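Local structure of prolyl-ACP dehydrogenase (Oscillatoria sp., 4IRN) at residues S42-F47 and E98-T103; A286-M291 and L327-A332. The protein oxidises a prolyl group carried on an acyl carrier protein during anatoxin-a biosynthesis, using FAD as cofactor in an acyl-CoA dehydrogenase fold. All blocks are in the same frame, centred on the assembly; numbering follows the deposited sequence.

Two helix contacts in one subunit illustrate how a largely helical flavoenzyme combines surface and core packing. Contact 1, between 42-47 and 98-103, lies at the surface of the N-terminal helical domain, its centre about 20 Å from the centre of the chain. Contact 2, between 286-291 and 327-332, is buried in the C-terminal helical domain, its own centre about 15 Å from that of the chain. The centres of the two contacts are about 18 Å apart and their nearest atoms about 10 Å, and they do not touch. Helix 316-344 relates them: it supplies 327-332 to contact 2, while its later residues meet Asp100 and Leu102 of contact 1. Both contacts lie away from the FAD-binding residues.

Contact 1 of 2, residues S42-F47 and E98-T103; sequences SQQIQF and ELDILT
Gln44 meets Thr103 where helix 42-58 passes the first turn of helix 101-114. The two side chains cross at about a right angle, with the amide nitrogen of Gln44 doing the touching: NE2 donates to Thr103 OG1 over 3.0 Å, in a bent bond (142° at the hydrogen) that leaves the hydroxyl tilted from the amide plane. Beyond CG the glutamine chain is extended, which carries the amide over to the hydroxyl. Its carboxamide oxygen is bonded to a residue just beyond the segments.

The threonine hydroxyl in turn donates to Asp100 OD1, 2.7 Å from OG1 and met on the syn side, though tilted from the carboxylate plane. Asp100 is the N-cap of helix 101-114; its other oxygen, OD2, accepts from Thr103 N at 3.2 Å, from above the carboxylate plane. Thr103 OG1 is thus gripped both as acceptor and as donor, and a helix cap of the N-terminal acyl-CoA dehydrogenase domain is tied to the domain's first helix.

Beside these hydrogen bonds lies an apolar patch. With CG anti to the backbone N (chi1 -177°), the ring of Phe47 reaches toward Leu99, and CE2 lies 3.7 Å from Leu99 CD1. The methyl CG2 of Thr103 approaches the same ring more loosely, 4.4 Å from CD2. Trp88 also meets the Phe47 ring, planes at about 70°, and shares backbone hydrogen bonds with Leu99.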
ATOM      1  N   SER A  42     -18.199 -28.089 -20.618  1.00 29.19           N
ATOM      2  CA  SER A  42     -19.395 -27.532 -21.249  1.00 28.48           C
ATOM      3  C   SER A  42     -20.626 -27.486 -20.356  1.00 30.83           C
ATOM      4  O   SER A  42     -21.377 -26.522 -20.457  1.00 30.06           O
ATOM      5  CB  SER A  42     -19.707 -28.258 -22.546  1.00 32.31           C
ATOM      6  OG  SER A  42     -18.895 -27.699 -23.560  1.00 43.47           O
ATOM      7  N   GLN A  43     -20.813 -28.462 -19.458  1.00 26.25           N
ATOM      8  CA  GLN A  43     -21.983 -28.484 -18.588  1.00 25.03           C
ATOM      9  C   GLN A  43     -21.897 -27.456 -17.456  1.00 26.74           C
ATOM     10  O   GLN A  43     -22.901 -26.858 -17.090  1.00 26.21           O
ATOM     11  CB  GLN A  43     -22.254 -29.909 -18.107  1.00 26.21           C
ATOM     12  CG  GLN A  43     -22.772 -30.835 -19.222  1.00 42.89           C
ATOM     13  CD  GLN A  43     -21.808 -31.062 -20.383  1.00 65.61           C
ATOM     14  OE1 GLN A  43     -20.586 -31.095 -20.224  1.00 59.22           O
ATOM     15  NE2 GLN A  43     -22.329 -31.180 -21.586  1.00 62.47           N
ATOM     16  N   GLN A  44     -20.676 -27.213 -16.956  1.00 21.37           N
ATOM     17  CA  GLN A  44     -20.368 -26.215 -15.936  1.00 20.37           C
ATOM     18  C   GLN A  44     -20.500 -24.802 -16.531  1.00 24.16           C
ATOM     19  O   GLN A  44     -21.075 -23.933 -15.865  1.00 24.16           O
ATOM     20  CB  GLN A  44     -18.966 -26.451 -15.357  1.00 21.43           C
ATOM     21  CG  GLN A  44     -18.891 -27.719 -14.514  1.00 29.61           C
ATOM     22  CD  GLN A  44     -17.491 -28.057 -14.086  1.00 34.52           C
ATOM     23  OE1 GLN A  44     -16.619 -28.353 -14.906  1.00 27.61           O
ATOM     24  NE2 GLN A  44     -17.254 -28.053 -12.786  1.00 19.73           N
ATOM     25  N   ILE A  45     -19.995 -24.580 -17.793  1.00 19.53           N
ATOM     26  CA  ILE A  45     -20.115 -23.296 -18.512  1.00 19.07           C
ATOM     27  C   ILE A  45     -21.617 -22.995 -18.720  1.00 23.96           C
ATOM     28  O   ILE A  45     -22.072 -21.891 -18.399  1.00 22.75           O
ATOM     29  CB  ILE A  45     -19.367 -23.270 -19.887  1.00 21.81           C
ATOM     30  CG1 ILE A  45     -17.884 -23.725 -19.828  1.00 22.50           C
ATOM     31  CG2 ILE A  45     -19.551 -21.938 -20.641  1.00 20.76           C
ATOM     32  CD1 ILE A  45     -16.865 -22.806 -19.186  1.00 31.34           C
ATOM     33  N   GLN A  46     -22.371 -23.991 -19.240  1.00 21.22           N
ATOM     34  CA  GLN A  46     -23.810 -23.895 -19.506  1.00 21.27           C
ATOM     35  C   GLN A  46     -24.654 -23.686 -18.272  1.00 22.56           C
ATOM     36  O   GLN A  46     -25.594 -22.907 -18.326  1.00 23.35           O
ATOM     37  CB  GLN A  46     -24.350 -25.100 -20.305  1.00 23.57           C
ATOM     38  CG  GLN A  46     -23.965 -25.200 -21.789  1.00 50.95           C
ATOM     39  CD  GLN A  46     -24.328 -23.986 -22.608  1.00 80.14           C
ATOM     40  OE1 GLN A  46     -23.502 -23.096 -22.852  1.00 74.23           O
ATOM     41  NE2 GLN A  46     -25.539 -23.979 -23.134  1.00 79.02           N
ATOM     42  N   PHE A  47     -24.346 -24.371 -17.162  1.00 15.53           N
ATOM     43  CA  PHE A  47     -25.104 -24.210 -15.912  1.00 14.37           C
ATOM     44  C   PHE A  47     -24.930 -22.823 -15.311  1.00 20.59           C
ATOM     45  O   PHE A  47     -25.917 -22.225 -14.875  1.00 20.48           O
ATOM     46  CB  PHE A  47     -24.806 -25.320 -14.884  1.00 15.25           C
ATOM     47  CG  PHE A  47     -25.621 -25.219 -13.611  1.00 15.89           C
ATOM     48  CD1 PHE A  47     -27.005 -25.319 -13.642  1.00 18.59           C
ATOM     49  CD2 PHE A  47     -25.004 -25.025 -12.383  1.00 17.71           C
ATOM     50  CE1 PHE A  47     -27.760 -25.202 -12.470  1.00 19.51           C
ATOM     51  CE2 PHE A  47     -25.758 -24.929 -11.208  1.00 20.52           C
ATOM     52  CZ  PHE A  47     -27.131 -25.022 -11.260  1.00 18.61           C
ATOM     53  N   GLU A  98     -27.395 -31.856  -5.096  1.00 17.80           N
ATOM     54  CA  GLU A  98     -26.232 -32.703  -4.943  1.00 16.77           C
ATOM     55  C   GLU A  98     -25.128 -32.349  -5.911  1.00 20.62           C
ATOM     56  O   GLU A  98     -24.580 -33.235  -6.552  1.00 22.17           O
ATOM     57  CB  GLU A  98     -26.649 -34.186  -5.033  1.00 17.58           C
ATOM     58  CG  GLU A  98     -25.573 -35.197  -4.667  1.00 22.39           C
ATOM     59  CD  GLU A  98     -26.059 -36.558  -4.259  1.00 39.18           C
ATOM     60  OE1 GLU A  98     -27.282 -36.769  -4.159  1.00 17.61           O
ATOM     61  OE2 GLU A  98     -25.207 -37.428  -4.000  1.00 43.59           O
ATOM     62  N   LEU A  99     -24.779 -31.062  -6.027  1.00 15.84           N
ATOM     63  CA  LEU A  99     -23.691 -30.665  -6.928  1.00 15.69           C
ATOM     64  C   LEU A  99     -22.367 -30.823  -6.246  1.00 20.40           C
ATOM     65  O   LEU A  99     -22.272 -30.781  -5.030  1.00 20.95           O
ATOM     66  CB  LEU A  99     -23.784 -29.195  -7.409  1.00 15.72           C
ATOM     67  CG  LEU A  99     -25.018 -28.689  -8.133  1.00 20.78           C
ATOM     68  CD1 LEU A  99     -24.809 -27.271  -8.561  1.00 20.64           C
ATOM     69  CD2 LEU A  99     -25.319 -29.536  -9.348  1.00 24.86           C
ATOM     70  N   ASP A 100     -21.323 -30.963  -7.037  1.00 17.44           N
ATOM     71  CA  ASP A 100     -19.983 -30.986  -6.489  1.00 17.96           C
ATOM     72  C   ASP A 100     -19.614 -29.536  -6.133  1.00 24.56           C
ATOM     73  O   ASP A 100     -20.166 -28.599  -6.726  1.00 24.12           O
ATOM     74  CB  ASP A 100     -18.976 -31.626  -7.451  1.00 20.01           C
ATOM     75  CG  ASP A 100     -18.766 -30.873  -8.739  1.00 34.21           C
ATOM     76  OD1 ASP A 100     -19.577 -31.069  -9.682  1.00 34.24           O
ATOM     77  OD2 ASP A 100     -17.783 -30.100  -8.817  1.00 42.56           O
ATOM     78  N   ILE A 101     -18.742 -29.357  -5.131  1.00 22.78           N
ATOM     79  CA  ILE A 101     -18.322 -28.052  -4.604  1.00 22.48           C
ATOM     80  C   ILE A 101     -17.787 -27.104  -5.672  1.00 25.97           C
ATOM     81  O   ILE A 101     -18.202 -25.941  -5.705  1.00 25.68           O
ATOM     82  CB  ILE A 101     -17.353 -28.189  -3.400  1.00 25.47           C
ATOM     83  CG1 ILE A 101     -17.855 -29.214  -2.345  1.00 25.58           C
ATOM     84  CG2 ILE A 101     -17.054 -26.837  -2.768  1.00 25.59           C
ATOM     85  CD1 ILE A 101     -19.284 -29.019  -1.738  1.00 25.77           C
ATOM     86  N   LEU A 102     -16.890 -27.597  -6.552  1.00 21.72           N
ATOM     87  CA  LEU A 102     -16.320 -26.785  -7.635  1.00 20.92           C
ATOM     88  C   LEU A 102     -17.391 -26.202  -8.571  1.00 24.19           C
ATOM     89  O   LEU A 102     -17.299 -25.029  -8.934  1.00 24.86           O
ATOM     90  CB  LEU A 102     -15.229 -27.541  -8.401  1.00 20.52           C
ATOM     91  CG  LEU A 102     -13.875 -27.599  -7.682  1.00 24.54           C
ATOM     92  CD1 LEU A 102     -13.147 -28.908  -7.967  1.00 24.58           C
ATOM     93  CD2 LEU A 102     -13.007 -26.367  -7.998  1.00 24.46           C
ATOM     94  N   THR A 103     -18.441 -26.993  -8.882  1.00 19.39           N
ATOM     95  CA  THR A 103     -19.578 -26.562  -9.697  1.00 18.88           C
ATOM     96  C   THR A 103     -20.411 -25.556  -8.898  1.00 21.50           C
ATOM     97  O   THR A 103     -20.826 -24.543  -9.458  1.00 21.83           O
ATOM     98  CB  THR A 103     -20.397 -27.771 -10.184  1.00 28.19           C
ATOM     99  OG1 THR A 103     -19.533 -28.665 -10.886  1.00 28.71           O
ATOM    100  CG2 THR A 103     -21.560 -27.372 -11.100  1.00 25.67           C
TER

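Contact 2 of 2, residues A286-M291 and L327-A332; sequences AAVGTM and LRLENA
Apolar packing carries most of this contact, with Val288 and Met291 set against Leu329 and Ala332. Both methyls of Val288 lie against the methyl of Ala332, CG2 at 4.0 Å from CB and CG1 at 4.1 Å from the same atom. CG1 also approaches Leu329 CD1. That leucine branch lies between two residues of 286-291, since CD1 is also 3.9 Å from Met291 CB. A first torsion of 176° swings CG away from the leucine's own backbone N and brings the branch in closer to the facing helix than its first bond alone would. The thioether of Met291 extends further along the interface: its chain bends at chi3 (73°), SD passes Ala332 CB at 4.4 Å, and CE ends beside the backbone of Arg328.

Polar groups form no hydrogen bond from one segment to the other. Arg328 turns its guanidinium group to helix 350-375, bonding Ser367 through NH1 and forming a salt bridge with Glu370 through NH2, while its CB lies 4.2 Å from Met291 CE.

Beyond the pair, Trp364 of helix 350-375 touches Ala287 and Thr290, and a second subunit packs against Leu327 and Asn331. The axes of the two segments run nearly antiparallel, 157° between their directions and 9.9 Å apart at closest approach, as befits neighbouring helices of the C-terminal four-helix bundle of the acyl-CoA dehydrogenase fold.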
ATOM      1  N   ALA A 286     -19.846 -15.482  -4.516  1.00 14.90           N
ATOM      2  CA  ALA A 286     -20.658 -14.592  -5.342  1.00 14.02           C
ATOM      3  C   ALA A 286     -20.042 -13.203  -5.483  1.00 17.74           C
ATOM      4  O   ALA A 286     -20.249 -12.561  -6.511  1.00 16.83           O
ATOM      5  CB  ALA A 286     -22.049 -14.497  -4.780  1.00 14.37           C
ATOM      6  N   ALA A 287     -19.270 -12.753  -4.463  1.00 14.79           N
ATOM      7  CA  ALA A 287     -18.558 -11.468  -4.441  1.00 14.06           C
ATOM      8  C   ALA A 287     -17.545 -11.396  -5.589  1.00 17.01           C
ATOM      9  O   ALA A 287     -17.354 -10.319  -6.157  1.00 16.24           O
ATOM     10  CB  ALA A 287     -17.856 -11.274  -3.108  1.00 14.87           C
ATOM     11  N   VAL A 288     -16.952 -12.559  -5.963  1.00 12.96           N
ATOM     12  CA  VAL A 288     -16.013 -12.717  -7.081  1.00 12.40           C
ATOM     13  C   VAL A 288     -16.760 -12.388  -8.390  1.00 16.83           C
ATOM     14  O   VAL A 288     -16.191 -11.734  -9.272  1.00 16.93           O
ATOM     15  CB  VAL A 288     -15.342 -14.128  -7.098  1.00 15.23           C
ATOM     16  CG1 VAL A 288     -14.293 -14.239  -8.202  1.00 14.71           C
ATOM     17  CG2 VAL A 288     -14.711 -14.455  -5.742  1.00 14.75           C
ATOM     18  N   GLY A 289     -18.033 -12.802  -8.467  1.00 12.60           N
ATOM     19  CA  GLY A 289     -18.921 -12.542  -9.599  1.00 12.04           C
ATOM     20  C   GLY A 289     -19.256 -11.073  -9.735  1.00 17.02           C
ATOM     21  O   GLY A 289     -19.246 -10.534 -10.847  1.00 17.49           O
ATOM     22  N   THR A 290     -19.514 -10.408  -8.584  1.00 13.13           N
ATOM     23  CA  THR A 290     -19.795  -8.972  -8.467  1.00 12.66           C
ATOM     24  C   THR A 290     -18.569  -8.178  -8.949  1.00 16.64           C
ATOM     25  O   THR A 290     -18.723  -7.191  -9.671  1.00 16.23           O
ATOM     26  CB  THR A 290     -20.164  -8.631  -7.013  1.00 19.19           C
ATOM     27  OG1 THR A 290     -21.245  -9.468  -6.591  1.00 18.93           O
ATOM     28  CG2 THR A 290     -20.517  -7.162  -6.812  1.00 15.30           C
ATOM     29  N   MET A 291     -17.359  -8.641  -8.570  1.00 12.70           N
ATOM     30  CA  MET A 291     -16.085  -8.049  -8.953  1.00 12.55           C
ATOM     31  C   MET A 291     -15.899  -8.113 -10.469  1.00 18.01           C
ATOM     32  O   MET A 291     -15.396  -7.149 -11.056  1.00 18.80           O
ATOM     33  CB  MET A 291     -14.925  -8.759  -8.242  1.00 14.86           C
ATOM     34  CG  MET A 291     -14.834  -8.459  -6.743  1.00 17.89           C
ATOM     35  SD  MET A 291     -13.619  -9.478  -5.866  1.00 21.33           S
ATOM     36  CE  MET A 291     -12.126  -8.753  -6.454  1.00 18.21           C
ATOM     37  N   LEU A 327      -6.032  -8.097 -11.783  1.00 13.64           N
ATOM     38  CA  LEU A 327      -5.136  -8.891 -10.927  1.00 13.64           C
ATOM     39  C   LEU A 327      -5.892  -9.438  -9.719  1.00 18.94           C
ATOM     40  O   LEU A 327      -5.798 -10.636  -9.441  1.00 19.88           O
ATOM     41  CB  LEU A 327      -3.909  -8.077 -10.459  1.00 13.50           C
ATOM     42  CG  LEU A 327      -2.874  -7.673 -11.529  1.00 18.06           C
ATOM     43  CD1 LEU A 327      -2.058  -6.500 -11.064  1.00 18.12           C
ATOM     44  CD2 LEU A 327      -1.941  -8.822 -11.866  1.00 19.81           C
ATOM     45  N   ARG A 328      -6.671  -8.572  -9.035  1.00 15.73           N
ATOM     46  CA  ARG A 328      -7.468  -8.948  -7.870  1.00 15.77           C
ATOM     47  C   ARG A 328      -8.529 -10.000  -8.184  1.00 20.32           C
ATOM     48  O   ARG A 328      -8.692 -10.937  -7.402  1.00 20.42           O
ATOM     49  CB  ARG A 328      -8.106  -7.718  -7.218  1.00 15.69           C
ATOM     50  CG  ARG A 328      -7.124  -6.978  -6.358  1.00 22.83           C
ATOM     51  CD  ARG A 328      -7.800  -6.003  -5.454  1.00 29.44           C
ATOM     52  NE  ARG A 328      -7.073  -4.750  -5.524  1.00 37.91           N
ATOM     53  CZ  ARG A 328      -7.464  -3.699  -6.226  1.00 51.61           C
ATOM     54  NH1 ARG A 328      -8.610  -3.728  -6.895  1.00 43.62           N
ATOM     55  NH2 ARG A 328      -6.715  -2.612  -6.275  1.00 36.19           N
ATOM     56  N   LEU A 329      -9.219  -9.860  -9.330  1.00 15.78           N
ATOM     57  CA  LEU A 329     -10.258 -10.782  -9.781  1.00 15.43           C
ATOM     58  C   LEU A 329      -9.711 -12.192 -10.000  1.00 19.76           C
ATOM     59  O   LEU A 329     -10.332 -13.159  -9.554  1.00 19.57           O
ATOM     60  CB  LEU A 329     -10.961 -10.247 -11.049  1.00 15.44           C
ATOM     61  CG  LEU A 329     -12.029 -11.151 -11.701  1.00 20.37           C
ATOM     62  CD1 LEU A 329     -13.296 -11.231 -10.848  1.00 21.00           C
ATOM     63  CD2 LEU A 329     -12.374 -10.671 -13.076  1.00 22.56           C
ATOM     64  N   GLU A 330      -8.543 -12.296 -10.657  1.00 16.98           N
ATOM     65  CA  GLU A 330      -7.878 -13.571 -10.943  1.00 17.03           C
ATOM     66  C   GLU A 330      -7.334 -14.239  -9.689  1.00 21.42           C
ATOM     67  O   GLU A 330      -7.363 -15.464  -9.605  1.00 22.96           O
ATOM     68  CB  GLU A 330      -6.807 -13.430 -12.040  1.00 18.28           C
ATOM     69  CG  GLU A 330      -7.372 -13.005 -13.394  1.00 27.12           C
ATOM     70  CD  GLU A 330      -8.445 -13.884 -14.020  1.00 47.80           C
ATOM     71  OE1 GLU A 330      -8.288 -15.127 -14.012  1.00 42.14           O
ATOM     72  OE2 GLU A 330      -9.437 -13.324 -14.540  1.00 43.54           O
ATOM     73  N   ASN A 331      -6.880 -13.442  -8.710  1.00 16.79           N
ATOM     74  CA  ASN A 331      -6.393 -13.924  -7.413  1.00 16.16           C
ATOM     75  C   ASN A 331      -7.550 -14.447  -6.561  1.00 18.61           C
ATOM     76  O   ASN A 331      -7.398 -15.460  -5.883  1.00 17.51           O
ATOM     77  CB  ASN A 331      -5.685 -12.819  -6.648  1.00 16.40           C
ATOM     78  CG  ASN A 331      -4.261 -12.549  -7.073  1.00 51.58           C
ATOM     79  OD1 ASN A 331      -3.453 -13.472  -7.226  1.00 56.18           O
ATOM     80  ND2 ASN A 331      -3.911 -11.259  -7.206  1.00 40.88           N
ATOM     81  N   ALA A 332      -8.697 -13.732  -6.580  1.00 13.87           N
ATOM     82  CA  ALA A 332      -9.922 -14.093  -5.862  1.00 13.23           C
ATOM     83  C   ALA A 332     -10.433 -15.451  -6.366  1.00 16.41           C
ATOM     84  O   ALA A 332     -10.798 -16.307  -5.559  1.00 15.20           O
ATOM     85  CB  ALA A 332     -10.989 -13.023  -6.056  1.00 13.80           C
TER